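Local atomic coordinates of fructokinase (Vibrio cholerae serotype O1, PDB entry 5EYN), a protein that catalyses the ATP-dependent phosphorylation of D-fructose, as a fructokinase of the PfkB carbohydrate kinase family. Residues Pro47-Val52 with Lys306-Ala311; Leu139-Ile144 with Val169-Asn174; Val200-Glu205 with Pro229-Thr234. All blocks are in the same frame, centred on the assembly; numbering follows the deposited sequence.

Interaction 1. Residues Pro47-Val52 with Lys306-Ala311; sequences PANVAV and KGAMTA. With NA (sodium ion), chain F; FRU (beta-D-fructofuranose), chain B.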
loop_
_atom_site.group_PDB
_atom_site.type_symbol
_atom_site.label_atom_id
_atom_site.label_comp_id
_atom_site.label_asym_id
_atom_site.label_seq_id
_atom_site.Cartn_x
_atom_site.Cartn_y
_atom_site.Cartn_z
ATOM N N PRO A 47 -16.973 -5.947 -3.040
ATOM C CA PRO A 47 -18.243 -5.912 -2.301
ATOM C C PRO A 47 -18.660 -4.495 -1.881
ATOM O O PRO A 47 -19.853 -4.204 -1.788
ATOM C CB PRO A 47 -17.972 -6.811 -1.093
ATOM C CG PRO A 47 -16.525 -6.873 -0.973
ATOM C CD PRO A 47 -15.945 -6.735 -2.339
ATOM N N ALA A 48 -17.694 -3.617 -1.638
ATOM C CA ALA A 48 -18.021 -2.217 -1.340
ATOM C C ALA A 48 -18.640 -1.543 -2.565
ATOM O O ALA A 48 -19.616 -0.794 -2.460
ATOM C CB ALA A 48 -16.779 -1.475 -0.880
ATOM N N ASN A 49 -18.081 -1.842 -3.732
ATOM C CA ASN A 49 -18.599 -1.326 -4.991
ATOM C C ASN A 49 -20.029 -1.764 -5.186
ATOM O O ASN A 49 -20.895 -0.968 -5.567
ATOM C CB ASN A 49 -17.750 -1.840 -6.157
ATOM C CG ASN A 49 -16.319 -1.347 -6.122
ATOM O OD1 ASN A 49 -16.009 -0.316 -5.535
ATOM N ND2 ASN A 49 -15.444 -2.079 -6.788
ATOM N N VAL A 50 -20.311 -3.042 -4.939
ATOM C CA VAL A 50 -21.671 -3.542 -5.072
ATOM C C VAL A 50 -22.621 -2.839 -4.097
ATOM O O VAL A 50 -23.752 -2.465 -4.453
ATOM C CB VAL A 50 -21.724 -5.069 -4.884
ATOM C CG1 VAL A 50 -23.155 -5.548 -4.959
ATOM C CG2 VAL A 50 -20.889 -5.771 -5.959
ATOM N N ALA A 51 -22.163 -2.673 -2.862
ATOM C CA ALA A 51 -22.974 -2.017 -1.846
ATOM C C ALA A 51 -23.364 -0.622 -2.310
ATOM O O ALA A 51 -24.515 -0.218 -2.196
ATOM C CB ALA A 51 -22.230 -1.936 -0.524
ATOM N N VAL A 52 -22.396 0.130 -2.819
ATOM C CA VAL A 52 -22.646 1.489 -3.235
ATOM C C VAL A 52 -23.544 1.483 -4.472
ATOM O O VAL A 52 -24.416 2.337 -4.593
ATOM C CB VAL A 52 -21.326 2.223 -3.475
ATOM C CG1 VAL A 52 -21.546 3.572 -4.134
ATOM C CG2 VAL A 52 -20.596 2.423 -2.149
ATOM N N LYS A 306 -13.283 7.147 -14.277
ATOM C CA LYS A 306 -12.275 6.442 -13.500
ATOM C C LYS A 306 -12.768 6.246 -12.081
ATOM O O LYS A 306 -13.393 7.101 -11.470
ATOM C CB LYS A 306 -10.973 7.238 -13.488
ATOM C CG LYS A 306 -10.209 7.165 -14.793
ATOM C CD LYS A 306 -8.873 7.908 -14.726
ATOM C CE LYS A 306 -8.136 7.837 -16.033
ATOM N NZ LYS A 306 -6.801 8.464 -15.915
ATOM N N GLY A 307 -12.460 5.065 -11.550
ATOM C CA GLY A 307 -12.850 4.660 -10.206
ATOM C C GLY A 307 -14.038 3.733 -10.318
ATOM O O GLY A 307 -14.950 3.957 -11.102
ATOM N N ALA A 308 -14.031 2.658 -9.541
ATOM C CA ALA A 308 -15.122 1.688 -9.574
ATOM C C ALA A 308 -16.462 2.302 -9.206
ATOM O O ALA A 308 -17.486 1.890 -9.725
ATOM C CB ALA A 308 -14.821 0.528 -8.642
ATOM N N MET A 309 -16.456 3.261 -8.292
ATOM C CA MET A 309 -17.713 3.761 -7.763
ATOM C C MET A 309 -18.188 5.040 -8.429
ATOM O O MET A 309 -19.334 5.435 -8.283
ATOM C CB MET A 309 -17.596 4.055 -6.275
ATOM C CG MET A 309 -17.323 2.847 -5.437
ATOM S SD MET A 309 -17.248 3.294 -3.701
ATOM C CE MET A 309 -16.925 1.694 -2.962
ATOM N N THR A 310 -17.292 5.720 -9.132
ATOM C CA THR A 310 -17.546 7.114 -9.503
ATOM C C THR A 310 -18.820 7.285 -10.315
ATOM O O THR A 310 -19.607 8.199 -10.047
ATOM C CB THR A 310 -16.355 7.649 -10.271
ATOM O OG1 THR A 310 -15.167 7.356 -9.517
ATOM C CG2 THR A 310 -16.490 9.144 -10.454
ATOM N N ALA A 311 -19.014 6.426 -11.308
ATOM C CA ALA A 311 -20.128 6.567 -12.239
ATOM C C ALA A 311 -21.235 5.546 -12.013
ATOM O O ALA A 311 -22.086 5.338 -12.868
ATOM C CB ALA A 311 -19.605 6.510 -13.679
HETATM NA NA NA F . -15.838 3.920 -13.001
HETATM C C1 FRU B . -10.648 -6.238 -5.383
HETATM C C2 FRU B . -10.707 -5.328 -6.601
HETATM C C3 FRU B . -10.640 -3.836 -6.350
HETATM C C4 FRU B . -11.572 -3.235 -7.349
HETATM C C5 FRU B . -12.552 -4.337 -7.548
HETATM C C6 FRU B . -13.139 -4.403 -8.937
HETATM O O1 FRU B . -11.783 -6.095 -4.587
HETATM O O2 FRU B . -9.643 -5.700 -7.423
HETATM O O3 FRU B . -9.304 -3.441 -6.446
HETATM O O4 FRU B . -12.225 -2.097 -6.897
HETATM O O5 FRU B . -11.922 -5.569 -7.240
HETATM O O6 FRU B . -14.040 -5.475 -9.066
HETATM O O HOH W 1 -17.926 3.869 -11.905
HETATM O O HOH W 2 -14.805 2.389 -13.737
#
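The side-chain amide nitrogen of N49 is gripped by two acceptors while A308 CB lies over one face of the amide. N49 ND2 donates to O4 of the bound fructose at 3.2 Å (N-H...O angle 156°) and to OD2 of D266, a second sugar-binding residue. A308 CB lies 3.3 Å from N49 ND2 and almost as near OD1, in contact with both ends of the amide. The oxygen end also meets M309: N49 OD1 lies 3.4 Å from M309 CE and equally near CG, and the two side chains cross at about a right angle. M309 sets CG anti to its own carbonyl carbon (chi1 -64°) and then runs fully extended, which carries the thioether over the helix. There its methyl CE packs 3.8 Å from A48 CB, and SD lies 3.8 Å from V52 CG2.

Helix 46-56 directly follows strand 38-44 of the smaller sheet; in this ribokinase-like fold G45, just before the helix, and A46, its first residue, give backbone N-H groups to the fructose. The partner, residues 306-311, is the loop after helix 285-302. Its other side holds a sodium ion, bound by G307 O at 2.1 Å, by the carbonyls of A302 and Q305, and by two waters. One of these waters also accepts from A311 N at 2.8 Å. Within the loop, T310 OG1 donates to K306 O at 2.7 Å. Helix 71-82, through M76 and T79, touches the M309 side chain, as does P43.

Interaction 2. Residues Leu139-Ile144 with Val169-Asn174; sequences LHVCSI and VSFDPN. With CA (calcium ion), chain C; FRU (beta-D-fructofuranose), chain B.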
loop_
_atom_site.group_PDB
_atom_site.type_symbol
_atom_site.label_atom_id
_atom_site.label_comp_id
_atom_site.label_asym_id
_atom_site.label_seq_id
_atom_site.Cartn_x
_atom_site.Cartn_y
_atom_site.Cartn_z
ATOM N N LEU A 139 -27.134 -12.048 0.714
ATOM C CA LEU A 139 -25.726 -11.911 1.059
ATOM C C LEU A 139 -24.924 -12.075 -0.220
ATOM O O LEU A 139 -25.082 -13.075 -0.918
ATOM C CB LEU A 139 -25.312 -12.991 2.061
ATOM C CG LEU A 139 -23.821 -13.060 2.398
ATOM C CD1 LEU A 139 -23.385 -11.836 3.154
ATOM C CD2 LEU A 139 -23.546 -14.319 3.213
ATOM N N HIS A 140 -24.072 -11.097 -0.531
ATOM C CA HIS A 140 -23.181 -11.195 -1.678
ATOM C C HIS A 140 -21.724 -11.252 -1.244
ATOM O O HIS A 140 -21.292 -10.484 -0.379
ATOM C CB HIS A 140 -23.379 -10.003 -2.607
ATOM C CG HIS A 140 -22.490 -10.017 -3.801
ATOM N ND1 HIS A 140 -22.665 -10.901 -4.843
ATOM C CD2 HIS A 140 -21.380 -9.296 -4.098
ATOM C CE1 HIS A 140 -21.717 -10.709 -5.744
ATOM N NE2 HIS A 140 -20.931 -9.730 -5.325
ATOM N N VAL A 141 -20.998 -12.178 -1.870
ATOM C CA VAL A 141 -19.619 -12.520 -1.542
ATOM C C VAL A 141 -18.787 -12.625 -2.814
ATOM O O VAL A 141 -19.300 -13.052 -3.845
ATOM C CB VAL A 141 -19.581 -13.919 -0.786
ATOM C CG1 VAL A 141 -18.163 -14.381 -0.485
ATOM C CG2 VAL A 141 -20.425 -13.870 0.478
ATOM N N CYS A 142 -17.509 -12.247 -2.715
ATOM C CA CYS A 142 -16.503 -12.453 -3.761
ATOM C C CYS A 142 -15.371 -13.311 -3.226
ATOM O O CYS A 142 -15.243 -13.506 -2.017
ATOM C CB CYS A 142 -15.943 -11.126 -4.275
ATOM S SG CYS A 142 -17.177 -10.028 -5.017
ATOM N N SER A 143 -14.539 -13.821 -4.116
ATOM C CA SER A 143 -13.562 -14.806 -3.686
ATOM C C SER A 143 -12.444 -14.281 -2.813
ATOM O O SER A 143 -11.824 -15.081 -2.121
ATOM C CB SER A 143 -12.976 -15.571 -4.860
ATOM O OG SER A 143 -12.129 -14.744 -5.607
ATOM N N ILE A 144 -12.136 -12.995 -2.816
ATOM C CA ILE A 144 -11.085 -12.518 -1.949
ATOM C C ILE A 144 -11.437 -12.846 -0.494
ATOM O O ILE A 144 -10.552 -13.116 0.321
ATOM C CB ILE A 144 -10.793 -11.025 -2.174
ATOM C CG1 ILE A 144 -9.838 -10.885 -3.351
ATOM C CG2 ILE A 144 -10.190 -10.369 -0.923
ATOM C CD1 ILE A 144 -9.475 -9.454 -3.680
ATOM N N VAL A 169 -28.115 -16.230 -1.345
ATOM C CA VAL A 169 -26.684 -16.029 -1.461
ATOM C C VAL A 169 -26.284 -15.791 -2.902
ATOM O O VAL A 169 -26.611 -16.568 -3.794
ATOM C CB VAL A 169 -25.921 -17.257 -0.921
ATOM C CG1 VAL A 169 -24.424 -17.076 -1.124
ATOM C CG2 VAL A 169 -26.256 -17.481 0.539
ATOM N N SER A 170 -25.581 -14.684 -3.108
ATOM C CA SER A 170 -25.009 -14.326 -4.389
ATOM C C SER A 170 -23.490 -14.421 -4.287
ATOM O O SER A 170 -22.905 -13.997 -3.298
ATOM C CB SER A 170 -25.442 -12.897 -4.728
ATOM O OG SER A 170 -24.788 -12.353 -5.862
ATOM N N PHE A 171 -22.859 -14.966 -5.316
ATOM C CA PHE A 171 -21.417 -15.127 -5.347
ATOM C C PHE A 171 -20.882 -14.703 -6.704
ATOM O O PHE A 171 -21.411 -15.105 -7.744
ATOM C CB PHE A 171 -21.071 -16.596 -5.049
ATOM C CG PHE A 171 -19.593 -16.898 -4.991
ATOM C CD1 PHE A 171 -18.758 -16.190 -4.157
ATOM C CD2 PHE A 171 -19.048 -17.909 -5.762
ATOM C CE1 PHE A 171 -17.415 -16.460 -4.105
ATOM C CE2 PHE A 171 -17.710 -18.198 -5.693
ATOM C CZ PHE A 171 -16.892 -17.459 -4.879
ATOM N N ASP A 172 -19.859 -13.857 -6.681
ATOM C CA ASP A 172 -19.141 -13.443 -7.882
ATOM C C ASP A 172 -17.684 -13.764 -7.599
ATOM O O ASP A 172 -17.050 -13.076 -6.815
ATOM C CB ASP A 172 -19.328 -11.939 -8.115
ATOM C CG ASP A 172 -18.509 -11.389 -9.254
ATOM O OD1 ASP A 172 -17.714 -12.127 -9.854
ATOM O OD2 ASP A 172 -18.661 -10.182 -9.512
ATOM N N PRO A 173 -17.172 -14.849 -8.187
ATOM C CA PRO A 173 -15.789 -15.213 -7.864
ATOM C C PRO A 173 -14.831 -14.012 -7.922
ATOM O O PRO A 173 -14.068 -13.814 -6.986
ATOM C CB PRO A 173 -15.486 -16.308 -8.883
ATOM C CG PRO A 173 -16.819 -17.022 -9.024
ATOM C CD PRO A 173 -17.861 -15.911 -8.948
ATOM N N ASN A 174 -14.868 -13.213 -8.974
ATOM C CA ASN A 174 -14.068 -12.001 -8.994
ATOM C C ASN A 174 -12.622 -12.337 -8.629
ATOM O O ASN A 174 -12.044 -11.826 -7.667
ATOM C CB ASN A 174 -14.642 -10.968 -8.020
ATOM C CG ASN A 174 -14.870 -9.643 -8.652
ATOM O OD1 ASN A 174 -14.322 -9.338 -9.718
ATOM N ND2 ASN A 174 -15.729 -8.857 -8.030
HETATM CA CA CA C . -15.164 -8.934 -11.839
HETATM C C1 FRU B . -10.648 -6.238 -5.383
HETATM C C2 FRU B . -10.707 -5.328 -6.601
HETATM C C3 FRU B . -10.640 -3.836 -6.350
HETATM C C4 FRU B . -11.572 -3.235 -7.349
HETATM C C5 FRU B . -12.552 -4.337 -7.548
HETATM C C6 FRU B . -13.139 -4.403 -8.937
HETATM O O1 FRU B . -11.783 -6.095 -4.587
HETATM O O2 FRU B . -9.643 -5.700 -7.423
HETATM O O3 FRU B . -9.304 -3.441 -6.446
HETATM O O4 FRU B . -12.225 -2.097 -6.897
HETATM O O5 FRU B . -11.922 -5.569 -7.240
HETATM O O6 FRU B . -14.040 -5.475 -9.066
HETATM O O HOH W 3 -19.172 -8.547 -7.358
HETATM O O HOH W 4 -12.716 -11.212 -4.988
HETATM O O HOH W 5 -16.346 -11.155 -11.953
HETATM O O HOH W 6 -17.229 -8.292 -10.874
HETATM O O HOH W 7 -15.740 -8.292 -14.107
HETATM O O HOH W 8 -13.171 -10.238 -12.322
#
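A beta-alpha-beta unit, strand 138-142, helix 151-165 and strand 168-172, brings these segments side by side, and the C-terminal ends of its two strands lead to the calcium and fructose site. The strands are parallel, with their axes 20° apart. Their ladder includes S170 N to L139 O (2.8 Å) and D172 N to V141 O (3.0 Å), both nearly straight, with V141 N to S170 O between them.

H140 and S170 face the same side of the sheet. H140 ND1 and S170 OG are hydrogen-bonded at 2.8 Å, with S170 OG close to the ring plane at its edge. H140 NE2 shares a water with D172 OD2, and partners at both ring nitrogens would restrain the ring's rotation.

Beyond the strands, P173 O receives two bonds from one residue: S143 OG at 2.6 Å and S143 N at 2.9 Å, arriving from opposite faces of the carbonyl plane. N174 follows in a left-handed backbone conformation (phi 51°). N174 OD1 binds the calcium ion at 2.3 Å. N174 ND2 donates to D266 OD1 and, in its amide plane, to C142 SG at 3.5 Å (angle 177°), a bond that helps set the amide's orientation. D172 sits in the second shell: OD1 accepts from a calcium-bound water, and OD2 probably from another. I144 CD1 reaches the fructose at C1, 3.8 Å away.

On the face bearing L139, V141 and V169, helix 151-165 covers the sheet. The face bearing H140, S170 and D172 packs against V269 and L273 of helix 264-278, with strands 21-24 and 199-203 flanking the pair.

Interaction 3. Residues Val200-Glu205 with Pro229-Thr234; sequences VKFSEE and PLVVVT. With ADP (adenosine-5'-diphosphate), chain E.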
loop_
_atom_site.group_PDB
_atom_site.type_symbol
_atom_site.label_atom_id
_atom_site.label_comp_id
_atom_site.label_asym_id
_atom_site.label_seq_id
_atom_site.Cartn_x
_atom_site.Cartn_y
_atom_site.Cartn_z
ATOM N N VAL A 200 -24.866 -16.992 -9.189
ATOM C CA VAL A 200 -23.432 -16.897 -9.405
ATOM C C VAL A 200 -23.218 -16.121 -10.697
ATOM O O VAL A 200 -23.862 -16.407 -11.713
ATOM C CB VAL A 200 -22.764 -18.279 -9.508
ATOM C CG1 VAL A 200 -21.260 -18.125 -9.679
ATOM C CG2 VAL A 200 -23.096 -19.115 -8.296
ATOM N N LYS A 201 -22.328 -15.137 -10.634
ATOM C CA LYS A 201 -21.936 -14.338 -11.788
ATOM C C LYS A 201 -20.467 -14.609 -12.061
ATOM O O LYS A 201 -19.639 -14.512 -11.153
ATOM C CB LYS A 201 -22.171 -12.856 -11.511
ATOM C CG LYS A 201 -21.781 -11.923 -12.666
ATOM C CD LYS A 201 -20.276 -11.600 -12.673
ATOM C CE LYS A 201 -19.918 -10.315 -13.361
ATOM N NZ LYS A 201 -18.558 -9.874 -12.994
ATOM N N PHE A 202 -20.183 -14.977 -13.307
ATOM C CA PHE A 202 -18.828 -15.205 -13.786
ATOM C C PHE A 202 -18.583 -14.259 -14.939
ATOM O O PHE A 202 -19.493 -13.999 -15.707
ATOM C CB PHE A 202 -18.666 -16.598 -14.411
ATOM C CG PHE A 202 -18.976 -17.771 -13.516
ATOM C CD1 PHE A 202 -17.992 -18.336 -12.728
ATOM C CD2 PHE A 202 -20.214 -18.369 -13.563
ATOM C CE1 PHE A 202 -18.250 -19.455 -11.962
ATOM C CE2 PHE A 202 -20.477 -19.500 -12.802
ATOM C CZ PHE A 202 -19.494 -20.034 -11.994
ATOM N N SER A 203 -17.347 -13.823 -15.137
ATOM C CA SER A 203 -16.964 -13.394 -16.463
ATOM C C SER A 203 -16.740 -14.657 -17.284
ATOM O O SER A 203 -16.545 -15.751 -16.739
ATOM C CB SER A 203 -15.687 -12.566 -16.445
ATOM O OG SER A 203 -14.584 -13.416 -16.222
ATOM N N GLU A 204 -16.764 -14.510 -18.600
ATOM C CA GLU A 204 -16.525 -15.638 -19.491
ATOM C C GLU A 204 -15.194 -16.296 -19.138
ATOM O O GLU A 204 -15.078 -17.519 -19.074
ATOM C CB GLU A 204 -16.521 -15.145 -20.943
ATOM C CG GLU A 204 -16.200 -16.191 -21.984
ATOM C CD GLU A 204 -16.349 -15.656 -23.402
ATOM O OE1 GLU A 204 -16.778 -14.489 -23.562
ATOM O OE2 GLU A 204 -16.041 -16.406 -24.350
ATOM N N GLU A 205 -14.185 -15.469 -18.905
ATOM C CA GLU A 205 -12.859 -15.972 -18.602
ATOM C C GLU A 205 -12.837 -16.730 -17.264
ATOM O O GLU A 205 -12.240 -17.783 -17.149
ATOM C CB GLU A 205 -11.872 -14.800 -18.599
ATOM C CG GLU A 205 -11.678 -14.121 -19.972
ATOM C CD GLU A 205 -12.831 -13.213 -20.439
ATOM O OE1 GLU A 205 -13.717 -12.825 -19.641
ATOM O OE2 GLU A 205 -12.825 -12.871 -21.646
ATOM N N PRO A 229 -29.529 -21.978 -9.240
ATOM C CA PRO A 229 -30.778 -21.398 -9.740
ATOM C C PRO A 229 -30.566 -20.344 -10.829
ATOM O O PRO A 229 -31.300 -20.340 -11.815
ATOM C CB PRO A 229 -31.400 -20.788 -8.484
ATOM C CG PRO A 229 -30.870 -21.617 -7.377
ATOM C CD PRO A 229 -29.461 -21.935 -7.772
ATOM N N LEU A 230 -29.568 -19.487 -10.662
ATOM C CA LEU A 230 -29.291 -18.457 -11.645
ATOM C C LEU A 230 -27.802 -18.276 -11.824
ATOM O O LEU A 230 -27.091 -17.974 -10.872
ATOM C CB LEU A 230 -29.907 -17.133 -11.212
ATOM C CG LEU A 230 -29.548 -15.898 -12.044
ATOM C CD1 LEU A 230 -29.921 -16.084 -13.516
ATOM C CD2 LEU A 230 -30.235 -14.677 -11.474
ATOM N N VAL A 231 -27.340 -18.465 -13.055
ATOM C CA VAL A 231 -25.959 -18.204 -13.422
ATOM C C VAL A 231 -25.984 -17.121 -14.479
ATOM O O VAL A 231 -26.762 -17.174 -15.435
ATOM C CB VAL A 231 -25.258 -19.461 -13.985
ATOM C CG1 VAL A 231 -23.918 -19.112 -14.591
ATOM C CG2 VAL A 231 -25.067 -20.504 -12.898
ATOM N N VAL A 232 -25.131 -16.123 -14.300
ATOM C CA VAL A 232 -24.978 -15.083 -15.286
ATOM C C VAL A 232 -23.514 -15.066 -15.688
ATOM O O VAL A 232 -22.638 -15.096 -14.830
ATOM C CB VAL A 232 -25.389 -13.731 -14.718
ATOM C CG1 VAL A 232 -25.190 -12.650 -15.760
ATOM C CG2 VAL A 232 -26.824 -13.778 -14.261
ATOM N N VAL A 233 -23.254 -15.065 -16.988
ATOM C CA VAL A 233 -21.902 -14.978 -17.498
ATOM C C VAL A 233 -21.803 -13.671 -18.256
ATOM O O VAL A 233 -22.477 -13.485 -19.279
ATOM C CB VAL A 233 -21.560 -16.142 -18.454
ATOM C CG1 VAL A 233 -20.087 -16.070 -18.862
ATOM C CG2 VAL A 233 -21.891 -17.482 -17.813
ATOM N N THR A 234 -20.977 -12.754 -17.763
ATOM C CA THR A 234 -20.826 -11.480 -18.440
ATOM C C THR A 234 -19.933 -11.632 -19.662
ATOM O O THR A 234 -18.963 -12.401 -19.666
ATOM C CB THR A 234 -20.306 -10.384 -17.497
ATOM O OG1 THR A 234 -19.060 -10.787 -16.930
ATOM C CG2 THR A 234 -21.313 -10.121 -16.381
HETATM P PB ADP E . -15.285 -5.545 -14.713
HETATM O O1B ADP E . -15.659 -4.776 -13.473
HETATM O O2B ADP E . -14.619 -6.852 -14.346
HETATM O O3B ADP E . -14.337 -4.703 -15.530
HETATM P PA ADP E . -16.594 -6.283 -17.059
HETATM O O1A ADP E . -15.669 -5.277 -17.722
HETATM O O2A ADP E . -15.911 -7.630 -17.130
HETATM O O3A ADP E . -16.612 -5.830 -15.546
HETATM O "O5'" ADP E . -18.010 -6.411 -17.798
HETATM C "C5'" ADP E . -19.178 -6.625 -17.085
HETATM C "C4'" ADP E . -20.419 -5.974 -17.651
HETATM O "O4'" ADP E . -20.192 -4.598 -17.857
HETATM C "C3'" ADP E . -20.922 -6.530 -18.935
HETATM O "O3'" ADP E . -21.725 -7.651 -18.724
HETATM C "C2'" ADP E . -21.702 -5.393 -19.460
HETATM O "O2'" ADP E . -22.927 -5.249 -18.848
HETATM C "C1'" ADP E . -20.863 -4.255 -19.038
HETATM N N9 ADP E . -19.884 -3.848 -20.006
HETATM C C8 ADP E . -18.557 -4.074 -19.988
HETATM N N7 ADP E . -17.985 -3.515 -21.042
HETATM C C5 ADP E . -18.925 -2.910 -21.771
HETATM C C6 ADP E . -18.941 -2.170 -22.941
HETATM N N6 ADP E . -17.742 -1.921 -23.675
HETATM N N1 ADP E . -20.099 -1.698 -23.394
HETATM C C2 ADP E . -21.265 -1.895 -22.752
HETATM N N3 ADP E . -21.294 -2.613 -21.605
HETATM C C4 ADP E . -20.152 -3.113 -21.115
#
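Strands 200-203 and 230-234 run parallel with axes 20° apart, laced by four good backbone bonds of alternating direction: V200 N to L230 O, V232 N to V200 O (2.9 Å), F202 N to V232 O (2.9 Å) and T234 N to F202 O (2.8 Å). A weak fifth, E204 N to T234 O, follows where helix 204-211 begins.

On the face carrying K201 and T234, the lysine chain bends at chi2 (-83°) and crosses the threonine at about a right angle. K201 CE and T234 CG2 approach to 3.3 Å, tighter than usual for two carbons. T234 CB in turn lies 3.3 Å from O3' of ADP, so the threonine is wedged between lysine and nucleotide. K201 NZ makes a long, weak ion pair with D172 OD2; the K201 side chain comes about 4 Å (nearest atoms) from the calcium ion.

In the central sheet of this ribokinase-like fold, the C-terminal ends of the parallel strands face the active site, here placing T234 beside ADP. On the opposite face, V231 CG1 meets the F202 ring at its edge, 3.9 Å from CE2, while V200 CG1 lies over one ring face near the rim. L207 and L210 of helix 204-211 also touch the ring. S203 is the N-cap of that helix: its side chain caps a backbone N just beyond E205 while S203 N bonds to E206 OE2, the reciprocal pattern of a capping box. V233 CG1 packs 3.6 Å from E204 CA.

From the N terminus, helix 46-56 supplies the first half of interaction 1, but its partner, 306-311, comes some 250 residues later; the long loop it closes contains both other contacts. Inside it, interaction 2 closes a short excursion through helix 151-165, and interaction 3 follows in series, closing one through helices 204-211 and 216-222. Nothing crosses. Interactions 2 and 3 share the large sheet, where strands 168-172 and 199-203 are neighbours: F171 O and K201 N lie 3.0 Å apart, a probable hydrogen bond. Interaction 1 meets interaction 2 through V50 CG2 and H140 NE2, 4.0 Å apart. Interactions 1 and 2 both touch fructose; interaction 3 reaches ADP.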